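Local coordinates for putative D-lactate dehydrogenase (Chlamydomonas reinhardtii, PDB 4ZGS), which probably reduces pyruvate to D-lactate with NADH, as a chloroplast pyruvate reductase of the D-isomer specific 2-hydroxyacid dehydrogenase family, at residues V32-C37 with K56-D60; C37-S41 with T72-A76. One frame throughout, in Å; residues are numbered along the deposited sequence.

Contact 1: residues V32-C37 with K56-D60; sequences VATTRC and KVFTD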
loop_
_atom_site.group_PDB
_atom_site.type_symbol
_atom_site.label_atom_id
_atom_site.label_comp_id
_atom_site.label_asym_id
_atom_site.label_seq_id
_atom_site.Cartn_x
_atom_site.Cartn_y
_atom_site.Cartn_z
ATOM N N VAL A 32 -35.698 -0.049 -33.974
ATOM C CA VAL A 32 -35.018 -0.160 -32.684
ATOM C C VAL A 32 -33.997 0.967 -32.537
ATOM O O VAL A 32 -33.904 1.596 -31.487
ATOM C CB VAL A 32 -34.299 -1.499 -32.524
ATOM C CG1 VAL A 32 -33.322 -1.448 -31.316
ATOM C CG2 VAL A 32 -35.313 -2.640 -32.411
ATOM N N ALA A 33 -33.286 1.252 -33.624
ATOM C CA ALA A 33 -32.249 2.274 -33.649
ATOM C C ALA A 33 -32.771 3.669 -33.259
ATOM O O ALA A 33 -32.028 4.491 -32.709
ATOM C CB ALA A 33 -31.606 2.310 -35.029
ATOM N N THR A 34 -34.047 3.931 -33.530
ATOM C CA THR A 34 -34.644 5.232 -33.237
ATOM C C THR A 34 -34.862 5.410 -31.736
ATOM O O THR A 34 -35.264 6.478 -31.284
ATOM C CB THR A 34 -36.017 5.428 -33.967
ATOM O OG1 THR A 34 -36.980 4.512 -33.431
ATOM C CG2 THR A 34 -35.898 5.210 -35.481
ATOM N N THR A 35 -34.648 4.355 -30.963
ATOM C CA THR A 35 -34.748 4.469 -29.511
ATOM C C THR A 35 -33.698 5.439 -28.955
ATOM O O THR A 35 -32.547 5.425 -29.401
ATOM C CB THR A 35 -34.587 3.092 -28.813
ATOM O OG1 THR A 35 -35.473 2.132 -29.416
ATOM C CG2 THR A 35 -34.901 3.201 -27.328
ATOM N N ARG A 36 -34.121 6.293 -28.017
ATOM C CA ARG A 36 -33.236 7.225 -27.311
ATOM C C ARG A 36 -33.004 6.715 -25.895
ATOM O O ARG A 36 -33.937 6.665 -25.083
ATOM C CB ARG A 36 -33.818 8.636 -27.264
ATOM C CG ARG A 36 -33.741 9.423 -28.565
ATOM C CD ARG A 36 -34.423 10.767 -28.407
ATOM N NE ARG A 36 -33.742 11.632 -27.434
ATOM C CZ ARG A 36 -32.683 12.397 -27.685
ATOM N NH1 ARG A 36 -32.120 12.413 -28.882
ATOM N NH2 ARG A 36 -32.170 13.140 -26.717
ATOM N N CYS A 37 -31.745 6.380 -25.605
ATOM C CA CYS A 37 -31.360 5.747 -24.352
ATOM C C CYS A 37 -30.415 6.608 -23.499
ATOM O O CYS A 37 -29.392 7.099 -23.985
ATOM C CB CYS A 37 -30.685 4.427 -24.641
ATOM S SG CYS A 37 -31.641 3.197 -25.505
ATOM N N LYS A 56 -23.868 0.758 -31.585
ATOM C CA LYS A 56 -24.087 -0.042 -32.791
ATOM C C LYS A 56 -25.569 -0.319 -33.052
ATOM O O LYS A 56 -25.959 -0.581 -34.189
ATOM C CB LYS A 56 -23.305 -1.358 -32.741
ATOM C CG LYS A 56 -21.815 -1.177 -32.996
ATOM C CD LYS A 56 -21.050 -2.494 -32.909
ATOM C CE LYS A 56 -19.552 -2.263 -33.116
ATOM N NZ LYS A 56 -18.700 -3.469 -32.915
ATOM N N VAL A 57 -26.382 -0.254 -32.003
ATOM C CA VAL A 57 -27.813 -0.524 -32.092
ATOM C C VAL A 57 -28.620 0.753 -32.034
ATOM O O VAL A 57 -29.408 1.027 -32.933
ATOM C CB VAL A 57 -28.295 -1.491 -31.010
ATOM C CG1 VAL A 57 -29.796 -1.604 -31.028
ATOM C CG2 VAL A 57 -27.665 -2.849 -31.226
ATOM N N PHE A 58 -28.478 1.514 -30.961
ATOM C CA PHE A 58 -29.256 2.741 -30.823
ATOM C C PHE A 58 -28.483 3.925 -31.394
ATOM O O PHE A 58 -27.291 4.083 -31.149
ATOM C CB PHE A 58 -29.632 2.970 -29.363
ATOM C CG PHE A 58 -30.254 1.773 -28.719
ATOM C CD1 PHE A 58 -31.542 1.385 -29.048
ATOM C CD2 PHE A 58 -29.530 0.989 -27.849
ATOM C CE1 PHE A 58 -32.113 0.254 -28.469
ATOM C CE2 PHE A 58 -30.089 -0.141 -27.278
ATOM C CZ PHE A 58 -31.374 -0.504 -27.574
ATOM N N THR A 59 -29.167 4.720 -32.203
ATOM C CA THR A 59 -28.571 5.849 -32.898
ATOM C C THR A 59 -28.150 6.992 -31.948
ATOM O O THR A 59 -27.131 7.644 -32.168
ATOM C CB THR A 59 -29.558 6.400 -33.942
ATOM O OG1 THR A 59 -28.861 7.179 -34.926
ATOM C CG2 THR A 59 -30.605 7.256 -33.262
ATOM N N ASP A 60 -28.985 7.266 -30.945
ATOM C CA ASP A 60 -28.746 8.301 -29.939
ATOM C C ASP A 60 -28.714 7.631 -28.593
ATOM O O ASP A 60 -29.714 7.061 -28.152
ATOM C CB ASP A 60 -29.829 9.384 -29.923
ATOM C CG ASP A 60 -29.857 10.216 -31.193
ATOM O OD1 ASP A 60 -28.778 10.392 -31.804
ATOM O OD2 ASP A 60 -30.955 10.695 -31.579
#

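Contact 2: residues C37-S41 with T72-A76; sequences CICYS and TAQLA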
loop_
_atom_site.group_PDB
_atom_site.type_symbol
_atom_site.label_atom_id
_atom_site.label_comp_id
_atom_site.label_asym_id
_atom_site.label_seq_id
_atom_site.Cartn_x
_atom_site.Cartn_y
_atom_site.Cartn_z
ATOM N N CYS A 37 -31.745 6.380 -25.605
ATOM C CA CYS A 37 -31.360 5.747 -24.352
ATOM C C CYS A 37 -30.415 6.608 -23.499
ATOM O O CYS A 37 -29.392 7.099 -23.985
ATOM C CB CYS A 37 -30.685 4.427 -24.641
ATOM S SG CYS A 37 -31.641 3.197 -25.505
ATOM N N ILE A 38 -30.753 6.791 -22.227
ATOM C CA ILE A 38 -29.824 7.429 -21.315
ATOM C C ILE A 38 -29.297 6.407 -20.289
ATOM O O ILE A 38 -30.085 5.637 -19.754
ATOM C CB ILE A 38 -30.493 8.670 -20.612
ATOM C CG1 ILE A 38 -29.515 9.365 -19.644
ATOM C CG2 ILE A 38 -31.770 8.280 -19.885
ATOM C CD1 ILE A 38 -29.955 10.793 -19.228
ATOM N N CYS A 39 -27.980 6.389 -20.037
ATOM C CA CYS A 39 -27.384 5.482 -19.020
ATOM C C CYS A 39 -26.729 6.230 -17.862
ATOM O O CYS A 39 -25.789 7.013 -18.048
ATOM C CB CYS A 39 -26.335 4.538 -19.629
ATOM S SG CYS A 39 -27.057 3.290 -20.736
ATOM N N TYR A 40 -27.251 5.989 -16.669
ATOM C CA TYR A 40 -26.701 6.559 -15.461
ATOM C C TYR A 40 -25.515 5.792 -14.860
ATOM O O TYR A 40 -25.336 4.596 -15.093
ATOM C CB TYR A 40 -27.834 6.715 -14.462
ATOM C CG TYR A 40 -28.788 7.784 -14.930
ATOM C CD1 TYR A 40 -29.826 7.478 -15.790
ATOM C CD2 TYR A 40 -28.630 9.103 -14.540
ATOM C CE1 TYR A 40 -30.707 8.463 -16.245
ATOM C CE2 TYR A 40 -29.500 10.091 -14.977
ATOM C CZ TYR A 40 -30.545 9.771 -15.838
ATOM O OH TYR A 40 -31.430 10.745 -16.287
ATOM N N SER A 41 -24.691 6.489 -14.092
ATOM C CA SER A 41 -23.514 5.849 -13.481
ATOM C C SER A 41 -22.562 5.257 -14.518
ATOM O O SER A 41 -22.109 4.128 -14.357
ATOM C CB SER A 41 -23.927 4.741 -12.501
ATOM O OG SER A 41 -24.743 5.262 -11.472
ATOM N N THR A 72 -30.504 14.438 -11.289
ATOM C CA THR A 72 -29.928 13.969 -12.548
ATOM C C THR A 72 -30.946 13.239 -13.405
ATOM O O THR A 72 -30.640 12.772 -14.504
ATOM C CB THR A 72 -28.731 13.045 -12.295
ATOM O OG1 THR A 72 -29.119 11.982 -11.421
ATOM C CG2 THR A 72 -27.580 13.843 -11.675
ATOM N N ALA A 73 -32.189 13.252 -12.955
ATOM C CA ALA A 73 -33.258 12.598 -13.686
ATOM C C ALA A 73 -33.729 13.553 -14.763
ATOM O O ALA A 73 -34.183 13.163 -15.826
ATOM C CB ALA A 73 -34.397 12.237 -12.758
ATOM N N GLN A 74 -33.561 14.825 -14.473
ATOM C CA GLN A 74 -33.928 15.884 -15.379
ATOM C C GLN A 74 -33.064 15.833 -16.627
ATOM O O GLN A 74 -33.342 16.512 -17.625
ATOM C CB GLN A 74 -33.798 17.208 -14.637
ATOM C CG GLN A 74 -34.687 17.192 -13.390
ATOM C CD GLN A 74 -34.456 18.364 -12.458
ATOM O OE1 GLN A 74 -33.368 18.943 -12.420
ATOM N NE2 GLN A 74 -35.480 18.715 -11.689
ATOM N N LEU A 75 -32.029 15.005 -16.558
ATOM C CA LEU A 75 -31.140 14.753 -17.687
ATOM C C LEU A 75 -31.781 13.838 -18.735
ATOM O O LEU A 75 -31.339 13.795 -19.884
ATOM C CB LEU A 75 -29.827 14.112 -17.204
ATOM C CG LEU A 75 -28.745 14.969 -16.529
ATOM C CD1 LEU A 75 -27.655 14.063 -15.904
ATOM C CD2 LEU A 75 -28.143 16.031 -17.462
ATOM N N ALA A 76 -32.836 13.134 -18.327
ATOM C CA ALA A 76 -33.445 12.072 -19.122
ATOM C C ALA A 76 -34.555 12.606 -20.001
ATOM O O ALA A 76 -35.291 11.835 -20.619
ATOM C CB ALA A 76 -33.970 10.963 -18.224
#

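Contact 1: residues V32-C37 with K56-D60
Val32 O accepts two hydrogen bonds from Thr35, one from its N and one from OG1, and also meets the edge of the Phe58 ring, with Phe58 CD1 3.4 Å from the Val32 oxygen. The contact joins elements of the beta-alpha-beta unit of strand 36-39, helix 44-57 and strand 60-63, and includes the end of helix 26-33 that leads into it. The backbones are tied by Thr59 N, which gives a straight bond of 2.9 Å to a lone pair of Ala33 O. Cys37 N adds a weak bond to Asp60 O.

Phe58 is held on both faces. Cys37 SG stands over one face, 3.8 Å from the centroid of the Phe58 ring, in a sulfur-aromatic contact. Val57 CG1 lies over the opposite face. Phe58 CG lies anti to its carbonyl carbon (chi1 -50°), which turns the ring toward Thr35, and Thr35 CB comes to 3.5 Å from Phe58 CD1. Val32 CG1 touches both Phe58 CE1 and Val57 CG1. Helix 341-359 covers this apolar side, with Ile355 on Phe58. On the outer side, Arg36 NH1 reaches Asp60 OD2 in a long salt bridge of 3.4 Å, with guanidinium and carboxylate planes 68° apart.

Contact 2: residues C37-S41 with T72-A76
Strand residues 37-39 and the extended Tyr40 run past an irregular turn at 72-76, where 73-75 have helical backbone angles without regular helical bonds; the nearest CA atoms are those of Ile38 and Ala76, 6.3 Å apart. No backbone hydrogen bond joins the two segments. Ile38 and Tyr40 make the link; they leave the same face of the strand. Cys37 and Cys39 face the other way.

Tyr40 provides the polar link. Tyr40 OH donates a hydrogen bond to Thr72 O, 2.8 Å away. The hydroxyl sits 16° out of the carbonyl plane. Thr72 O lies in the plane of the Tyr40 ring, at its edge, and comes close to CE2 as well. Ala76 CB is also at the ring edge, 3.2 Å from Tyr40 OH. The hydroxyl is thus set into the turn between a carbonyl and a methyl group. Thr72 OG1 is engaged with Asp69 N and Pro67 O, which ties the start of the turn to the loop before it. Inside the turn, Ala76 N bonds to Ala73 O at 2.8 Å.

Ile38 makes the apolar part. Its CG1 is anti to the backbone N (chi1 -180°) and the arm runs on nearly straight, which brings Ile38 CD1 to 3.9 Å from Leu75 CB. CD1 also lies against Leu75 O. Ile38 CG2 meets Ala76 CB at 3.8 Å.

The contact covers part of one face of the five-stranded parallel sheet of the flavodoxin-like, probably substrate-binding domain of this family. Strand 36-39 runs between strands 60-63 and 81-84, and Leu75 rests on Tyr62 of the former. Tyr40 touches Leu84 of the latter. Behind the turn, Leu98 of helix 92-101 packs on Ala73 and Ala76.

Overall arrangement
Both contacts use strand 36-39 and share Cys37, and their centres lie about 15 Å apart. Contact 1 is at the start of the strand and is partly buried, with an apolar side under helix 341-359 and a charged pair between partly exposed residues. Contact 2 is further along and is buried. Contact 1 joins two neighbouring parts of a beta-alpha-beta unit, using backbone bonds as well as side chains. Contact 2 instead packs a loop on the sheet face bearing Ile38 and Tyr40, through side chains and one hydroxyl bond. Cys37 points its sulfur to the opposite face, and takes part in contact 1 alone. Neither contact lies at the NAD site.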